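Local coordinates for protein killer cell lectin-like receptor 3 (Mus musculus, PDB 3C8J) that acts as a disulfide-linked homodimeric receptor on natural killer cells that recognises class I MHC molecules, at residues Gly103-Cys108 and Val113-Ile118; Asn135-Leu140 and Glu182-Asn187; Lys147-Ile152 and Met166-Arg171. The protein carries 4 engineered substitutions. All coordinates share one frame; numbering follows the deposited sequence.

Interaction 1 (Gly103-Cys108 and Val113-Ile118)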
loop_
_atom_site.group_PDB
_atom_site.type_symbol
_atom_site.label_atom_id
_atom_site.label_comp_id
_atom_site.label_asym_id
_atom_site.label_seq_id
_atom_site.Cartn_x
_atom_site.Cartn_y
_atom_site.Cartn_z
ATOM N N GLY A 103 19.167 1.739 -17.919
ATOM C CA GLY A 103 19.029 3.021 -17.246
ATOM C C GLY A 103 18.057 2.878 -16.103
ATOM O O GLY A 103 18.239 3.469 -15.027
ATOM N N CYS A 104 17.021 2.074 -16.338
ATOM C CA CYS A 104 16.021 1.786 -15.326
ATOM C C CYS A 104 16.652 1.048 -14.152
ATOM O O CYS A 104 16.507 1.454 -12.995
ATOM C CB CYS A 104 14.887 0.976 -15.936
ATOM S SG CYS A 104 13.695 0.353 -14.741
ATOM N N LYS A 105 17.375 -0.021 -14.451
ATOM C CA LYS A 105 18.172 -0.672 -13.426
ATOM C C LYS A 105 19.050 0.360 -12.704
ATOM O O LYS A 105 19.079 0.404 -11.470
ATOM C CB LYS A 105 19.045 -1.793 -14.013
ATOM C CG LYS A 105 19.892 -2.464 -12.947
ATOM C CD LYS A 105 20.533 -3.733 -13.388
ATOM C CE LYS A 105 21.506 -4.171 -12.299
ATOM N NZ LYS A 105 22.308 -5.353 -12.706
ATOM N N ALA A 106 19.758 1.181 -13.479
ATOM C CA ALA A 106 20.657 2.189 -12.926
ATOM C C ALA A 106 19.923 3.113 -11.950
ATOM O O ALA A 106 20.332 3.226 -10.794
ATOM C CB ALA A 106 21.316 2.981 -14.031
ATOM N N ASN A 107 18.833 3.741 -12.407
ATOM C CA ASN A 107 18.103 4.706 -11.589
ATOM C C ASN A 107 17.639 4.101 -10.298
ATOM O O ASN A 107 17.784 4.704 -9.242
ATOM C CB ASN A 107 16.883 5.266 -12.320
ATOM C CG ASN A 107 17.241 6.329 -13.345
ATOM O OD1 ASN A 107 18.385 6.424 -13.814
ATOM N ND2 ASN A 107 16.248 7.137 -13.711
ATOM N N CYS A 108 17.070 2.902 -10.395
ATOM C CA CYS A 108 16.559 2.187 -9.237
ATOM C C CYS A 108 17.668 1.967 -8.199
ATOM O O CYS A 108 17.431 2.169 -7.008
ATOM C CB CYS A 108 15.935 0.855 -9.658
ATOM S SG CYS A 108 14.278 0.892 -10.445
ATOM N N VAL A 113 16.541 1.078 -4.229
ATOM C CA VAL A 113 15.347 0.255 -4.370
ATOM C C VAL A 113 15.441 -0.350 -5.748
ATOM O O VAL A 113 15.250 0.344 -6.735
ATOM C CB VAL A 113 14.048 1.085 -4.211
ATOM C CG1 VAL A 113 12.837 0.247 -4.463
ATOM C CG2 VAL A 113 13.979 1.696 -2.810
ATOM N N PRO A 114 15.779 -1.642 -5.824
ATOM C CA PRO A 114 16.155 -2.182 -7.138
ATOM C C PRO A 114 14.980 -2.363 -8.116
ATOM O O PRO A 114 13.827 -2.370 -7.711
ATOM C CB PRO A 114 16.820 -3.526 -6.790
ATOM C CG PRO A 114 17.020 -3.499 -5.244
ATOM C CD PRO A 114 15.881 -2.655 -4.755
ATOM N N ILE A 115 15.300 -2.504 -9.401
ATOM C CA ILE A 115 14.289 -2.676 -10.448
ATOM C C ILE A 115 13.341 -3.820 -10.088
ATOM O O ILE A 115 13.756 -4.821 -9.514
ATOM C CB ILE A 115 14.957 -2.792 -11.861
ATOM C CG1 ILE A 115 13.936 -2.821 -13.002
ATOM C CG2 ILE A 115 15.959 -3.964 -11.940
ATOM C CD1 ILE A 115 14.590 -2.893 -14.405
ATOM N N LEU A 116 12.063 -3.662 -10.412
ATOM C CA LEU A 116 11.016 -4.534 -9.878
ATOM C C LEU A 116 11.154 -6.022 -10.125
ATOM O O LEU A 116 11.368 -6.475 -11.248
ATOM C CB LEU A 116 9.641 -4.076 -10.340
ATOM C CG LEU A 116 8.450 -4.844 -9.765
ATOM C CD1 LEU A 116 8.297 -4.632 -8.274
ATOM C CD2 LEU A 116 7.195 -4.489 -10.499
ATOM N N LYS A 117 11.014 -6.770 -9.036
ATOM C CA LYS A 117 10.736 -8.192 -9.090
ATOM C C LYS A 117 9.272 -8.418 -8.711
ATOM O O LYS A 117 8.793 -7.894 -7.711
ATOM C CB LYS A 117 11.699 -8.947 -8.167
ATOM C CG LYS A 117 11.198 -10.291 -7.667
ATOM C CD LYS A 117 12.203 -11.404 -7.950
ATOM C CE LYS A 117 11.948 -12.560 -7.036
ATOM N NZ LYS A 117 12.590 -13.779 -7.549
ATOM N N ILE A 118 8.554 -9.174 -9.535
ATOM C CA ILE A 118 7.143 -9.472 -9.274
ATOM C C ILE A 118 7.047 -10.897 -8.751
ATOM O O ILE A 118 7.573 -11.803 -9.375
ATOM C CB ILE A 118 6.247 -9.293 -10.526
ATOM C CG1 ILE A 118 6.343 -7.851 -11.046
ATOM C CG2 ILE A 118 4.812 -9.595 -10.175
ATOM C CD1 ILE A 118 5.429 -7.510 -12.239
HETATM O O HOH W 1 18.211 -1.558 -9.925
#

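Interaction 2 (Asn135-Leu140 and Glu182-Asn187)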
loop_
_atom_site.group_PDB
_atom_site.type_symbol
_atom_site.label_atom_id
_atom_site.label_comp_id
_atom_site.label_asym_id
_atom_site.label_seq_id
_atom_site.Cartn_x
_atom_site.Cartn_y
_atom_site.Cartn_z
ATOM N N ASN A 135 4.196 1.887 -20.585
ATOM C CA ASN A 135 5.012 0.693 -20.584
ATOM C C ASN A 135 6.150 0.854 -19.596
ATOM O O ASN A 135 6.876 1.854 -19.640
ATOM C CB ASN A 135 5.551 0.440 -21.975
ATOM C CG ASN A 135 4.454 0.256 -22.978
ATOM O OD1 ASN A 135 4.465 0.859 -24.043
ATOM N ND2 ASN A 135 3.469 -0.563 -22.634
ATOM N N TYR A 136 6.311 -0.127 -18.711
ATOM C CA TYR A 136 7.252 -0.013 -17.608
ATOM C C TYR A 136 8.257 -1.169 -17.609
ATOM O O TYR A 136 7.878 -2.348 -17.533
ATOM C CB TYR A 136 6.485 -0.008 -16.275
ATOM C CG TYR A 136 5.534 1.138 -16.105
ATOM C CD1 TYR A 136 4.319 1.151 -16.769
ATOM C CD2 TYR A 136 5.829 2.193 -15.256
ATOM C CE1 TYR A 136 3.434 2.195 -16.634
ATOM C CE2 TYR A 136 4.919 3.245 -15.090
ATOM C CZ TYR A 136 3.725 3.226 -15.794
ATOM O OH TYR A 136 2.830 4.237 -15.696
ATOM N N TRP A 137 9.538 -0.846 -17.696
ATOM C CA TRP A 137 10.564 -1.856 -17.533
ATOM C C TRP A 137 10.430 -2.474 -16.139
ATOM O O TRP A 137 10.106 -1.780 -15.164
ATOM C CB TRP A 137 11.941 -1.242 -17.705
ATOM C CG TRP A 137 12.279 -0.851 -19.115
ATOM C CD1 TRP A 137 12.647 0.388 -19.542
ATOM C CD2 TRP A 137 12.313 -1.704 -20.289
ATOM N NE1 TRP A 137 12.913 0.369 -20.894
ATOM C CE2 TRP A 137 12.718 -0.899 -21.376
ATOM C CE3 TRP A 137 12.036 -3.054 -20.520
ATOM C CZ2 TRP A 137 12.843 -1.399 -22.678
ATOM C CZ3 TRP A 137 12.171 -3.552 -21.812
ATOM C CH2 TRP A 137 12.569 -2.724 -22.875
ATOM N N ILE A 138 10.632 -3.788 -16.064
ATOM C CA ILE A 138 10.694 -4.487 -14.782
ATOM C C ILE A 138 11.962 -5.341 -14.767
ATOM O O ILE A 138 12.606 -5.502 -15.804
ATOM C CB ILE A 138 9.414 -5.304 -14.470
ATOM C CG1 ILE A 138 9.203 -6.427 -15.484
ATOM C CG2 ILE A 138 8.203 -4.402 -14.440
ATOM C CD1 ILE A 138 8.032 -7.337 -15.112
ATOM N N GLY A 139 12.339 -5.857 -13.595
ATOM C CA GLY A 139 13.628 -6.533 -13.431
ATOM C C GLY A 139 13.632 -7.970 -13.924
ATOM O O GLY A 139 13.976 -8.889 -13.177
ATOM N N LEU A 140 13.237 -8.167 -15.176
ATOM C CA LEU A 140 13.324 -9.463 -15.806
ATOM C C LEU A 140 13.982 -9.303 -17.166
ATOM O O LEU A 140 13.408 -8.685 -18.075
ATOM C CB LEU A 140 11.945 -10.119 -15.929
ATOM C CG LEU A 140 11.879 -11.480 -16.638
ATOM C CD1 LEU A 140 12.642 -12.501 -15.860
ATOM C CD2 LEU A 140 10.437 -11.919 -16.786
ATOM N N GLU A 182 5.402 -8.230 -21.717
ATOM C CA GLU A 182 5.945 -8.565 -23.021
ATOM C C GLU A 182 7.472 -8.522 -23.017
ATOM O O GLU A 182 8.080 -8.043 -22.061
ATOM C CB GLU A 182 5.429 -7.572 -24.053
ATOM C CG GLU A 182 4.136 -7.943 -24.715
ATOM C CD GLU A 182 4.078 -7.403 -26.133
ATOM O OE1 GLU A 182 3.800 -6.186 -26.287
ATOM O OE2 GLU A 182 4.303 -8.198 -27.082
ATOM N N ASP A 183 8.077 -9.002 -24.098
ATOM C CA ASP A 183 9.523 -8.936 -24.266
ATOM C C ASP A 183 9.927 -8.107 -25.487
ATOM O O ASP A 183 9.392 -8.300 -26.597
ATOM C CB ASP A 183 10.149 -10.343 -24.330
ATOM C CG ASP A 183 9.657 -11.164 -25.515
ATOM O OD1 ASP A 183 8.438 -11.215 -25.776
ATOM O OD2 ASP A 183 10.507 -11.785 -26.185
ATOM N N ILE A 184 10.877 -7.195 -25.280
ATOM C CA ILE A 184 11.343 -6.302 -26.347
ATOM C C ILE A 184 12.788 -5.820 -26.119
ATOM O O ILE A 184 13.325 -5.953 -25.015
ATOM C CB ILE A 184 10.335 -5.122 -26.555
ATOM C CG1 ILE A 184 10.332 -4.644 -28.010
ATOM C CG2 ILE A 184 10.545 -4.016 -25.521
ATOM C CD1 ILE A 184 8.974 -4.166 -28.529
ATOM N N ASP A 185 13.406 -5.297 -27.183
ATOM C CA ASP A 185 14.760 -4.731 -27.153
ATOM C C ASP A 185 14.963 -3.840 -25.941
ATOM O O ASP A 185 14.191 -2.915 -25.716
ATOM C CB ASP A 185 15.044 -3.945 -28.455
ATOM C CG ASP A 185 16.334 -3.102 -28.389
ATOM O OD1 ASP A 185 16.428 -2.098 -29.130
ATOM O OD2 ASP A 185 17.249 -3.436 -27.601
ATOM N N CYS A 186 16.017 -4.121 -25.175
ATOM C CA CYS A 186 16.304 -3.424 -23.909
ATOM C C CYS A 186 16.629 -1.927 -24.049
ATOM O O CYS A 186 16.680 -1.204 -23.056
ATOM C CB CYS A 186 17.433 -4.144 -23.170
ATOM S SG CYS A 186 17.062 -5.888 -22.845
ATOM N N ASN A 187 16.846 -1.472 -25.280
ATOM C CA ASN A 187 17.186 -0.078 -25.549
ATOM C C ASN A 187 15.980 0.814 -25.798
ATOM O O ASN A 187 16.135 2.019 -26.019
ATOM C CB ASN A 187 18.134 0.028 -26.753
ATOM C CG ASN A 187 19.581 -0.252 -26.392
ATOM O OD1 ASN A 187 19.920 -0.427 -25.215
ATOM N ND2 ASN A 187 20.444 -0.296 -27.406
#

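Interaction 3 (Lys147-Ile152 and Met166-Arg171)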
loop_
_atom_site.group_PDB
_atom_site.type_symbol
_atom_site.label_atom_id
_atom_site.label_comp_id
_atom_site.label_asym_id
_atom_site.label_seq_id
_atom_site.Cartn_x
_atom_site.Cartn_y
_atom_site.Cartn_z
ATOM N N LYS A 147 21.848 -18.012 -21.529
ATOM C CA LYS A 147 20.704 -18.313 -22.406
ATOM C C LYS A 147 19.448 -18.682 -21.592
ATOM O O LYS A 147 18.814 -19.713 -21.809
ATOM C CB LYS A 147 21.051 -19.370 -23.482
ATOM C CG LYS A 147 21.890 -18.831 -24.645
ATOM C CD LYS A 147 21.669 -19.613 -25.931
ATOM C CE LYS A 147 22.537 -19.054 -27.071
ATOM N NZ LYS A 147 22.513 -19.876 -28.329
ATOM N N GLU A 148 19.113 -17.815 -20.641
ATOM C CA GLU A 148 17.933 -17.983 -19.802
ATOM C C GLU A 148 17.408 -16.633 -19.331
ATOM O O GLU A 148 18.147 -15.650 -19.296
ATOM C CB GLU A 148 18.260 -18.841 -18.582
ATOM C CG GLU A 148 18.281 -20.325 -18.848
ATOM C CD GLU A 148 18.428 -21.117 -17.574
ATOM O OE1 GLU A 148 19.168 -22.133 -17.604
ATOM O OE2 GLU A 148 17.813 -20.716 -16.553
ATOM N N TRP A 149 16.134 -16.596 -18.963
ATOM C CA TRP A 149 15.551 -15.390 -18.385
ATOM C C TRP A 149 15.925 -15.300 -16.917
ATOM O O TRP A 149 16.172 -16.324 -16.275
ATOM C CB TRP A 149 14.036 -15.340 -18.635
ATOM C CG TRP A 149 13.785 -15.111 -20.096
ATOM C CD1 TRP A 149 13.742 -16.060 -21.078
ATOM C CD2 TRP A 149 13.628 -13.845 -20.751
ATOM N NE1 TRP A 149 13.540 -15.466 -22.302
ATOM C CE2 TRP A 149 13.468 -14.108 -22.131
ATOM C CE3 TRP A 149 13.589 -12.512 -20.302
ATOM C CZ2 TRP A 149 13.271 -13.091 -23.072
ATOM C CZ3 TRP A 149 13.398 -11.500 -21.239
ATOM C CH2 TRP A 149 13.242 -11.801 -22.614
ATOM N N ALA A 150 16.022 -14.076 -16.406
ATOM C CA ALA A 150 16.494 -13.851 -15.043
ATOM C C ALA A 150 15.885 -12.618 -14.419
ATOM O O ALA A 150 15.840 -11.550 -15.025
ATOM C CB ALA A 150 18.011 -13.742 -15.010
ATOM N N TRP A 151 15.416 -12.787 -13.192
ATOM C CA TRP A 151 15.022 -11.673 -12.349
ATOM C C TRP A 151 16.231 -10.918 -11.817
ATOM O O TRP A 151 17.353 -11.426 -11.821
ATOM C CB TRP A 151 14.127 -12.154 -11.206
ATOM C CG TRP A 151 12.815 -12.614 -11.739
ATOM C CD1 TRP A 151 12.453 -13.888 -12.001
ATOM C CD2 TRP A 151 11.714 -11.792 -12.137
ATOM N NE1 TRP A 151 11.195 -13.921 -12.517
ATOM C CE2 TRP A 151 10.716 -12.644 -12.613
ATOM C CE3 TRP A 151 11.474 -10.413 -12.117
ATOM C CZ2 TRP A 151 9.490 -12.176 -13.075
ATOM C CZ3 TRP A 151 10.254 -9.944 -12.574
ATOM C CH2 TRP A 151 9.280 -10.823 -13.052
ATOM N N ILE A 152 15.994 -9.690 -11.373
ATOM C CA ILE A 152 17.052 -8.866 -10.826
ATOM C C ILE A 152 17.828 -9.569 -9.698
ATOM O O ILE A 152 19.046 -9.431 -9.606
ATOM C CB ILE A 152 16.499 -7.506 -10.346
ATOM C CG1 ILE A 152 17.640 -6.633 -9.800
ATOM C CG2 ILE A 152 15.341 -7.697 -9.340
ATOM C CD1 ILE A 152 18.619 -6.173 -10.855
ATOM N N MET A 166 4.812 -18.330 -21.902
ATOM C CA MET A 166 4.554 -17.153 -22.724
ATOM C C MET A 166 5.502 -17.000 -23.909
ATOM O O MET A 166 5.372 -16.041 -24.675
ATOM C CB MET A 166 4.598 -15.897 -21.874
ATOM C CG MET A 166 3.310 -15.602 -21.179
ATOM S SD MET A 166 3.251 -13.864 -20.764
ATOM C CE MET A 166 1.488 -13.596 -20.908
ATOM N N ASN A 167 6.449 -17.937 -24.042
ATOM C CA ASN A 167 7.378 -18.021 -25.186
ATOM C C ASN A 167 7.970 -16.692 -25.637
ATOM O O ASN A 167 7.698 -16.235 -26.753
ATOM C CB ASN A 167 6.703 -18.691 -26.381
ATOM C CG ASN A 167 6.592 -20.180 -26.223
ATOM O OD1 ASN A 167 7.592 -20.902 -26.264
ATOM N ND2 ASN A 167 5.367 -20.663 -26.063
ATOM N N PHE A 168 8.762 -16.068 -24.764
ATOM C CA PHE A 168 9.452 -14.830 -25.113
ATOM C C PHE A 168 10.571 -15.108 -26.117
ATOM O O PHE A 168 11.479 -15.903 -25.847
ATOM C CB PHE A 168 10.003 -14.128 -23.870
ATOM C CG PHE A 168 8.948 -13.510 -22.993
ATOM C CD1 PHE A 168 7.704 -13.125 -23.515
ATOM C CD2 PHE A 168 9.204 -13.287 -21.635
ATOM C CE1 PHE A 168 6.726 -12.548 -22.686
ATOM C CE2 PHE A 168 8.233 -12.704 -20.797
ATOM C CZ PHE A 168 6.998 -12.341 -21.324
ATOM N N LYS A 169 10.483 -14.452 -27.273
ATOM C CA LYS A 169 11.389 -14.698 -28.402
ATOM C C LYS A 169 12.658 -13.857 -28.313
ATOM O O LYS A 169 13.752 -14.396 -28.167
ATOM C CB LYS A 169 10.670 -14.456 -29.737
ATOM C CG LYS A 169 9.563 -15.464 -30.027
ATOM C CD LYS A 169 9.239 -15.512 -31.505
ATOM C CE LYS A 169 8.922 -16.940 -31.945
ATOM N NZ LYS A 169 8.934 -17.099 -33.415
ATOM N N SER A 170 12.491 -12.533 -28.370
ATOM C CA SER A 170 13.600 -11.570 -28.348
ATOM C C SER A 170 14.609 -11.813 -27.225
ATOM O O SER A 170 14.232 -12.098 -26.084
ATOM C CB SER A 170 13.053 -10.151 -28.236
ATOM O OG SER A 170 12.267 -10.016 -27.072
ATOM N N ARG A 171 15.894 -11.702 -27.559
ATOM C CA ARG A 171 16.949 -11.736 -26.549
ATOM C C ARG A 171 17.019 -10.399 -25.807
ATOM O O ARG A 171 18.112 -9.854 -25.591
ATOM C CB ARG A 171 18.304 -12.076 -27.183
ATOM C CG ARG A 171 18.595 -13.555 -27.239
ATOM C CD ARG A 171 19.959 -13.834 -27.866
ATOM N NE ARG A 171 20.253 -15.268 -27.938
ATOM C CZ ARG A 171 19.768 -16.091 -28.865
ATOM N NH1 ARG A 171 18.956 -15.625 -29.807
ATOM N NH2 ARG A 171 20.091 -17.382 -28.852
#

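Interaction 1 (Gly103-Cys108 and Val113-Ile118)
Cys-104, Lys-105 and Cys-108 pack against Ile-115 in a buried helix-to-loop contact, where the chain leaves helix 101-110 of the C-type lectin domain and doubles back beside it. Ile-115 carries most of the apolar contact. Its side chain is fully extended, CG1 opposite the backbone N across the CA-CB bond (chi1 -174°), which carries the terminal methyl to the preceding helical turn, where CD1 of Ile-115 meets SG of Cys-104 at 3.4 Å. Nearer the root of the same side chain, CB of Ile-115 lies 4.0 Å from SG of Cys-108. The isoleucine thus touches two sulfurs one helical turn apart, while CG2 of Ile-115 faces CB of Lys-105 at 4.3 Å; the amino end of that lysine leads off toward the surface.

Two polar links accompany the apolar contact. N of Val-113 donates to O of Cys-108 at 3.1 Å, a bent bond (143° at the hydrogen) that ties the returning chain to the last turn of the helix. One turn earlier, a water donates to O of Lys-105 and accepts from N of Ile-115, bridging the two backbones where they do not bond directly.

Both cysteines continue into disulfides, Cys-104 with Cys-192 and Cys-108 with Cys-194, so helix 101-110 is fastened twice to strand 190-197. Val-113 packs on Phe-201 of the second subunit. The loop lies against strand 190-197 as well, through backbone hydrogen bonds between Pro-114 and Gly-195 and between Leu-116 and Ile-193, and further along Ile-118 packs on Leu-124 and Leu-127 of helix 121-130.

Interaction 2 (Asn135-Leu140 and Glu182-Asn187)
Trp-137 meets Ile-184 because its CG stands anti to its own carbonyl carbon (chi1 -71°), carrying the indole away from the strand and across to the end of strand 181-184 and the turn after it. From the other side, chi1 of Ile-184 (-150°, measured to CG1) sets the CG2 methyl between the backbone N and the carbonyl carbon, and this methyl, not the longer branch, is what reaches the ring. The two side chains cross at about a right angle, with CG2 of Ile-184 3.6 Å from CH2 of Trp-137.

Across this contact, the other atoms near the indole are backbone oxygens. O of Asp-185 sits at the rim of the benzo ring, near its plane, 3.3 Å from CH2 of Trp-137, and O of Cys-186 approaches CZ2 of Trp-137 obliquely at 3.9 Å. The backbone here is shaped by an Asx turn: N of Asn-187 donates to OD2 of Asp-185 at 3.1 Å, nearly straight (163°) but from above the carboxylate plane. Cys-186 is further fixed by its disulfide to Cys-173.

Trp-137 opens the Trp-Ile-Gly-Leu sequence characteristic of C-type lectin domains, in which Gly-139 forms an inverse gamma turn and the chain changes direction. Trp-101 stands at about a right angle to the indole, and Tyr-190 meets it more obliquely.

No hydrogen bond joins the two segments. The polar end of the tryptophan is used instead on the loop just beyond, where NE1 donates to O of Ile-188. The part of the ring turned to Asp-185 and Cys-186 is its C-H rim; the contact therefore probably rests on van der Waals packing of one methyl, with a weak C-H to carbonyl attraction at the rim.

Interaction 3 (Lys147-Ile152 and Met166-Arg171)
Trp-149 and Phe-168 form the compact half of this contact, while Lys-147 and Arg-171 make its looser, solvent-facing margin. The Phe-168 ring turns an edge toward the face of the six-membered ring of Trp-149, with centroids 5.5 Å apart and planes at 63°, an edge-to-face (T-shaped) pair. CD2 of Phe-168 is the atom over that face, displaced toward the rim. The root of the phenylalanine is closer still: CB of Phe-168 touches CZ2 of Trp-149 at 3.5 Å. Because CG of Trp-149 lies anti to the carbonyl carbon (chi1 -69°), the indole leans across to the loop, and O of Ser-170 approaches it obliquely, 3.3 Å from CZ2 of Trp-149.

At the exposed end the meeting is of two long cationic chains. Lys-147, extended beyond CG, lays CE at the in-plane edge of the Arg-171 guanidinium, 3.5 Å from NH2 of Arg-171. NZ of Lys-147 is equally near that nitrogen, so two like charges lie side by side without a bond between them. With both ends exposed, solvent probably screens the two charges. Lys-147 and Glu-148 form a G1 beta bulge.

The loop bearing Phe-168 follows helix 160-164 and falls largely within a region, residues 161-170, implicated in MHC class I binding. Ser-170 bonds through OG to Asp-183 of strand 181-184, and Phe-168 packs on Ile-181 of that strand. Trp-149 also meets Tyr-142 of neighbouring strand 136-143 edge-to-face and touches Val-174 of strand 173-176.

In the fold
All three contacts lie within one C-type lectin domain. Interaction 1 closes first along the chain; interaction 2 then joins more distant parts of it, and both segments of interaction 3 fall between those of interaction 2. Centres of interactions 1 and 2 are about 11 Å apart, of 2 and 3 about 10 Å, and of 1 and 3 about 17 Å; interactions 1 and 2 lie near the chain centre and interaction 3 at the surface, about 14 Å out. A backbone hydrogen bond joins Leu-116 and Gly-139, and Trp-151 packs on Lys-117 and Ile-118. Neighbouring strands 136-143 and 148-151 link interactions 2 and 3, so the sheet joins the domain centre to loop 166-171, mostly implicated in MHC class I binding.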